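Local coordinates for virulent strain associated lipoprotein (PDB 6FZZ), which is an outer-surface lipoprotein of the PFam54 family in a Lyme disease spirochaete and may bind glutathione, at residues Gln47-Trp58 and Arg72-Tyr81. Numbering follows the deposited sequence.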
loop_
_atom_site.group_PDB
_atom_site.type_symbol
_atom_site.label_atom_id
_atom_site.label_comp_id
_atom_site.label_asym_id
_atom_site.label_seq_id
_atom_site.Cartn_x
_atom_site.Cartn_y
_atom_site.Cartn_z
ATOM N N GLN A 47 -3.396 -4.799 17.528
ATOM C CA GLN A 47 -2.992 -4.389 16.186
ATOM C C GLN A 47 -4.217 -4.145 15.284
ATOM O O GLN A 47 -4.271 -4.656 14.151
ATOM C CB GLN A 47 -2.030 -5.442 15.631
ATOM C CG GLN A 47 -0.755 -5.480 16.490
ATOM C CD GLN A 47 0.208 -6.581 16.144
ATOM O OE1 GLN A 47 -0.114 -7.554 15.440
ATOM N NE2 GLN A 47 1.425 -6.437 16.632
ATOM N N TYR A 48 -5.227 -3.466 15.868
ATOM C CA TYR A 48 -6.472 -3.046 15.174
ATOM C C TYR A 48 -7.313 -4.217 14.693
ATOM O O TYR A 48 -8.090 -4.038 13.757
ATOM C CB TYR A 48 -6.177 -2.066 13.979
ATOM C CG TYR A 48 -5.344 -0.825 14.329
ATOM C CD1 TYR A 48 -5.926 0.279 15.009
ATOM C CD2 TYR A 48 -3.996 -0.721 13.997
ATOM C CE1 TYR A 48 -5.205 1.380 15.334
ATOM C CE2 TYR A 48 -3.247 0.401 14.344
ATOM C CZ TYR A 48 -3.872 1.466 14.987
ATOM O OH TYR A 48 -3.158 2.589 15.345
ATOM N N GLY A 49 -7.155 -5.365 15.366
ATOM C CA GLY A 49 -7.802 -6.620 15.148
ATOM C C GLY A 49 -7.340 -7.320 13.849
ATOM O O GLY A 49 -8.069 -8.168 13.296
ATOM N N ILE A 50 -6.161 -6.946 13.351
ATOM C CA ILE A 50 -5.611 -7.540 12.121
ATOM C C ILE A 50 -4.906 -8.812 12.468
ATOM O O ILE A 50 -3.667 -8.868 12.647
ATOM C CB ILE A 50 -4.688 -6.564 11.352
ATOM C CG1 ILE A 50 -5.518 -5.348 10.926
ATOM C CG2 ILE A 50 -4.152 -7.229 10.095
ATOM C CD1 ILE A 50 -4.694 -4.136 10.455
ATOM N N LEU A 51 -5.701 -9.850 12.622
ATOM C CA LEU A 51 -5.166 -11.130 13.080
ATOM C C LEU A 51 -4.298 -11.754 11.981
ATOM O O LEU A 51 -3.458 -12.629 12.276
ATOM C CB LEU A 51 -6.279 -12.099 13.459
ATOM C CG LEU A 51 -7.044 -11.972 14.806
ATOM C CD1 LEU A 51 -8.007 -13.171 14.938
ATOM C CD2 LEU A 51 -6.157 -11.946 16.039
ATOM N N ALA A 52 -4.494 -11.288 10.735
ATOM C CA ALA A 52 -3.702 -11.720 9.589
ATOM C C ALA A 52 -2.205 -11.613 9.796
ATOM O O ALA A 52 -1.403 -12.463 9.259
ATOM C CB ALA A 52 -4.159 -10.954 8.366
ATOM N N PHE A 53 -1.791 -10.600 10.578
ATOM C CA PHE A 53 -0.371 -10.429 10.893
ATOM C C PHE A 53 0.254 -11.686 11.505
ATOM O O PHE A 53 1.422 -12.013 11.237
ATOM C CB PHE A 53 -0.153 -9.226 11.814
ATOM C CG PHE A 53 -0.446 -7.895 11.175
ATOM C CD1 PHE A 53 -0.159 -7.653 9.821
ATOM C CD2 PHE A 53 -0.928 -6.861 11.953
ATOM C CE1 PHE A 53 -0.406 -6.415 9.248
ATOM C CE2 PHE A 53 -1.158 -5.602 11.406
ATOM C CZ PHE A 53 -0.900 -5.375 10.056
ATOM N N LYS A 54 -0.523 -12.381 12.320
ATOM C CA LYS A 54 -0.004 -13.570 13.034
ATOM C C LYS A 54 0.184 -14.741 12.086
ATOM O O LYS A 54 0.893 -15.651 12.423
ATOM C CB LYS A 54 -0.932 -14.000 14.172
ATOM C CG LYS A 54 -0.941 -13.028 15.304
ATOM C CD LYS A 54 -1.987 -13.396 16.328
ATOM C CE LYS A 54 -2.132 -12.299 17.374
ATOM N NZ LYS A 54 -3.025 -12.758 18.480
ATOM N N SER A 55 -0.375 -14.696 10.889
ATOM C CA SER A 55 -0.202 -15.790 9.980
ATOM C C SER A 55 0.783 -15.487 8.835
ATOM O O SER A 55 0.889 -16.222 7.861
ATOM C CB SER A 55 -1.589 -16.264 9.503
ATOM O OG SER A 55 -1.766 -15.766 8.232
ATOM N N LEU A 56 1.518 -14.392 8.976
ATOM C CA LEU A 56 2.566 -14.006 8.042
ATOM C C LEU A 56 3.895 -14.219 8.785
ATOM O O LEU A 56 4.246 -13.486 9.715
ATOM C CB LEU A 56 2.387 -12.541 7.671
ATOM C CG LEU A 56 1.188 -12.192 6.724
ATOM C CD1 LEU A 56 0.950 -10.683 6.754
ATOM C CD2 LEU A 56 1.481 -12.663 5.307
ATOM N N ARG A 57 4.635 -15.233 8.392
ATOM C CA ARG A 57 5.869 -15.573 9.100
ATOM C C ARG A 57 7.002 -15.394 8.086
ATOM O O ARG A 57 7.002 -15.974 6.964
ATOM C CB ARG A 57 5.767 -17.018 9.697
ATOM C CG ARG A 57 7.072 -17.417 10.392
ATOM C CD ARG A 57 7.023 -18.794 11.071
ATOM N NE ARG A 57 5.926 -18.821 12.019
ATOM C CZ ARG A 57 5.912 -18.233 13.204
ATOM N NH1 ARG A 57 6.971 -17.552 13.687
ATOM N NH2 ARG A 57 4.831 -18.367 13.929
ATOM N N TRP A 58 7.990 -14.590 8.457
ATOM C CA TRP A 58 9.163 -14.403 7.585
ATOM C C TRP A 58 9.920 -15.684 7.337
ATOM O O TRP A 58 10.100 -16.460 8.274
ATOM C CB TRP A 58 10.132 -13.473 8.216
ATOM C CG TRP A 58 9.620 -12.030 8.382
ATOM C CD1 TRP A 58 8.942 -11.540 9.425
ATOM C CD2 TRP A 58 9.751 -10.962 7.446
ATOM N NE1 TRP A 58 8.665 -10.197 9.258
ATOM C CE2 TRP A 58 9.118 -9.817 8.025
ATOM C CE3 TRP A 58 10.306 -10.860 6.156
ATOM C CZ2 TRP A 58 9.089 -8.559 7.400
ATOM C CZ3 TRP A 58 10.255 -9.597 5.526
ATOM C CH2 TRP A 58 9.637 -8.466 6.164
ATOM N N ARG A 72 11.636 -5.105 11.030
ATOM C CA ARG A 72 11.044 -5.336 9.728
ATOM C C ARG A 72 9.520 -5.632 9.834
ATOM O O ARG A 72 8.756 -5.292 8.928
ATOM C CB ARG A 72 11.804 -6.441 8.964
ATOM C CG ARG A 72 11.747 -7.816 9.553
ATOM C CD ARG A 72 12.500 -8.805 8.690
ATOM N NE ARG A 72 12.553 -10.111 9.368
ATOM C CZ ARG A 72 13.092 -11.207 8.852
ATOM N NH1 ARG A 72 13.557 -11.212 7.588
ATOM N NH2 ARG A 72 13.077 -12.350 9.561
ATOM N N SER A 73 9.085 -6.292 10.925
ATOM C CA SER A 73 7.688 -6.525 11.141
ATOM C C SER A 73 6.927 -5.207 11.357
ATOM O O SER A 73 5.836 -5.027 10.811
ATOM C CB SER A 73 7.457 -7.559 12.244
ATOM O OG SER A 73 7.745 -8.846 11.747
ATOM N N LYS A 74 7.451 -4.330 12.201
ATOM C CA LYS A 74 6.853 -3.009 12.389
ATOM C C LYS A 74 6.706 -2.247 11.070
ATOM O O LYS A 74 5.640 -1.659 10.824
ATOM C CB LYS A 74 7.636 -2.175 13.373
ATOM C CG LYS A 74 7.567 -2.788 14.769
ATOM C CD LYS A 74 8.298 -1.876 15.726
ATOM C CE LYS A 74 8.333 -2.408 17.125
ATOM N NZ LYS A 74 9.113 -1.381 17.871
ATOM N N ALA A 75 7.739 -2.312 10.232
ATOM C CA ALA A 75 7.712 -1.695 8.880
ATOM C C ALA A 75 6.579 -2.271 8.025
ATOM O O ALA A 75 5.818 -1.523 7.355
ATOM C CB ALA A 75 9.076 -1.822 8.198
ATOM N N TYR A 76 6.448 -3.597 8.040
ATOM C CA TYR A 76 5.434 -4.300 7.224
ATOM C C TYR A 76 4.062 -3.825 7.746
ATOM O O TYR A 76 3.171 -3.501 6.967
ATOM C CB TYR A 76 5.592 -5.821 7.388
ATOM C CG TYR A 76 4.745 -6.680 6.510
ATOM C CD1 TYR A 76 3.340 -6.690 6.620
ATOM C CD2 TYR A 76 5.355 -7.562 5.581
ATOM C CE1 TYR A 76 2.573 -7.505 5.795
ATOM C CE2 TYR A 76 4.587 -8.337 4.737
ATOM C CZ TYR A 76 3.205 -8.319 4.872
ATOM O OH TYR A 76 2.492 -9.128 4.053
ATOM N N ARG A 77 3.870 -3.783 9.075
ATOM C CA ARG A 77 2.592 -3.277 9.609
ATOM C C ARG A 77 2.268 -1.838 9.211
ATOM O O ARG A 77 1.128 -1.522 8.847
ATOM C CB ARG A 77 2.528 -3.410 11.126
ATOM C CG ARG A 77 2.499 -4.839 11.540
ATOM C CD ARG A 77 1.958 -5.042 12.967
ATOM N NE ARG A 77 2.645 -4.292 14.072
ATOM C CZ ARG A 77 3.689 -4.723 14.767
ATOM N NH1 ARG A 77 4.322 -5.816 14.423
ATOM N NH2 ARG A 77 4.150 -4.018 15.785
ATOM N N LYS A 78 3.241 -0.962 9.350
ATOM C CA LYS A 78 3.105 0.420 8.927
ATOM C C LYS A 78 2.701 0.510 7.450
ATOM O O LYS A 78 1.833 1.277 7.129
ATOM C CB LYS A 78 4.439 1.149 9.155
ATOM C CG LYS A 78 4.490 2.600 8.742
ATOM C CD LYS A 78 5.905 3.199 8.767
ATOM C CE LYS A 78 6.666 2.902 7.479
ATOM N NZ LYS A 78 6.013 3.450 6.246
ATOM N N LEU A 79 3.307 -0.299 6.568
ATOM C CA LEU A 79 2.944 -0.289 5.134
ATOM C C LEU A 79 1.512 -0.803 4.979
ATOM O O LEU A 79 0.770 -0.363 4.075
ATOM C CB LEU A 79 3.911 -1.095 4.337
ATOM C CG LEU A 79 5.350 -0.497 4.267
ATOM C CD1 LEU A 79 6.315 -1.447 3.611
ATOM C CD2 LEU A 79 5.411 0.842 3.491
ATOM N N THR A 80 1.119 -1.730 5.855
ATOM C CA THR A 80 -0.266 -2.229 5.893
ATOM C C THR A 80 -1.292 -1.121 6.212
ATOM O O THR A 80 -2.310 -0.988 5.540
ATOM C CB THR A 80 -0.418 -3.443 6.866
ATOM O OG1 THR A 80 0.443 -4.527 6.463
ATOM C CG2 THR A 80 -1.860 -3.951 6.828
ATOM N N TYR A 81 -1.003 -0.329 7.255
ATOM C CA TYR A 81 -1.842 0.805 7.653
ATOM C C TYR A 81 -1.912 1.835 6.492
ATOM O O TYR A 81 -2.936 2.497 6.277
ATOM C CB TYR A 81 -1.269 1.440 8.930
ATOM C CG TYR A 81 -1.144 0.440 10.075
ATOM C CD1 TYR A 81 -2.085 -0.577 10.217
ATOM C CD2 TYR A 81 -0.150 0.544 11.033
ATOM C CE1 TYR A 81 -1.995 -1.475 11.237
ATOM C CE2 TYR A 81 -0.055 -0.359 12.083
ATOM C CZ TYR A 81 -0.976 -1.368 12.166
ATOM O OH TYR A 81 -0.988 -2.321 13.172
#
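Phe53, on the 3-10 turn 51-54, is the central bump by which the loop 47-58 fits helix 71-83: backed by Ile50 CG2 of its own segment, the ring presents its other face to Arg77 CG, 3.8 Å from the ring centroid, while Thr80 CB and OG1 meet its edge. A bend at chi3 turns the Arg77 guanidinium away from this ring and under the Gln47 amide, a face contact with planes 22° apart and NE2 3.4 Å from Arg77 CZ; Gln47 OE1 bonds to Ser67 OG. Tyr81 offers one ring face to the edge of Tyr48 in a T-shaped pair with planes at 84°, and Ile50 CD1 fills in at the rim. Leu56 CD1 drops onto Tyr76 OH, 3.5 Å away, a hydroxyl already hydrogen-bonded to Asn110. The Trp58 indole lies under the extended chain of Arg72, whose guanidinium stacks flat on it, centres 3.9 Å apart. In the indole plane, Trp58 NE1 donates to Ser73 OG at 3.0 Å and 157°, and Ser73 OG also bonds to Thr65 O. This aromatic seam is interleaved with two arginines, one cation-pi and one CH-pi; salt bridges from Glu60 and Glu64 to Arg72, and from Glu43 to Arg77, probably lower the cost of burying Arg77 and covering Arg72.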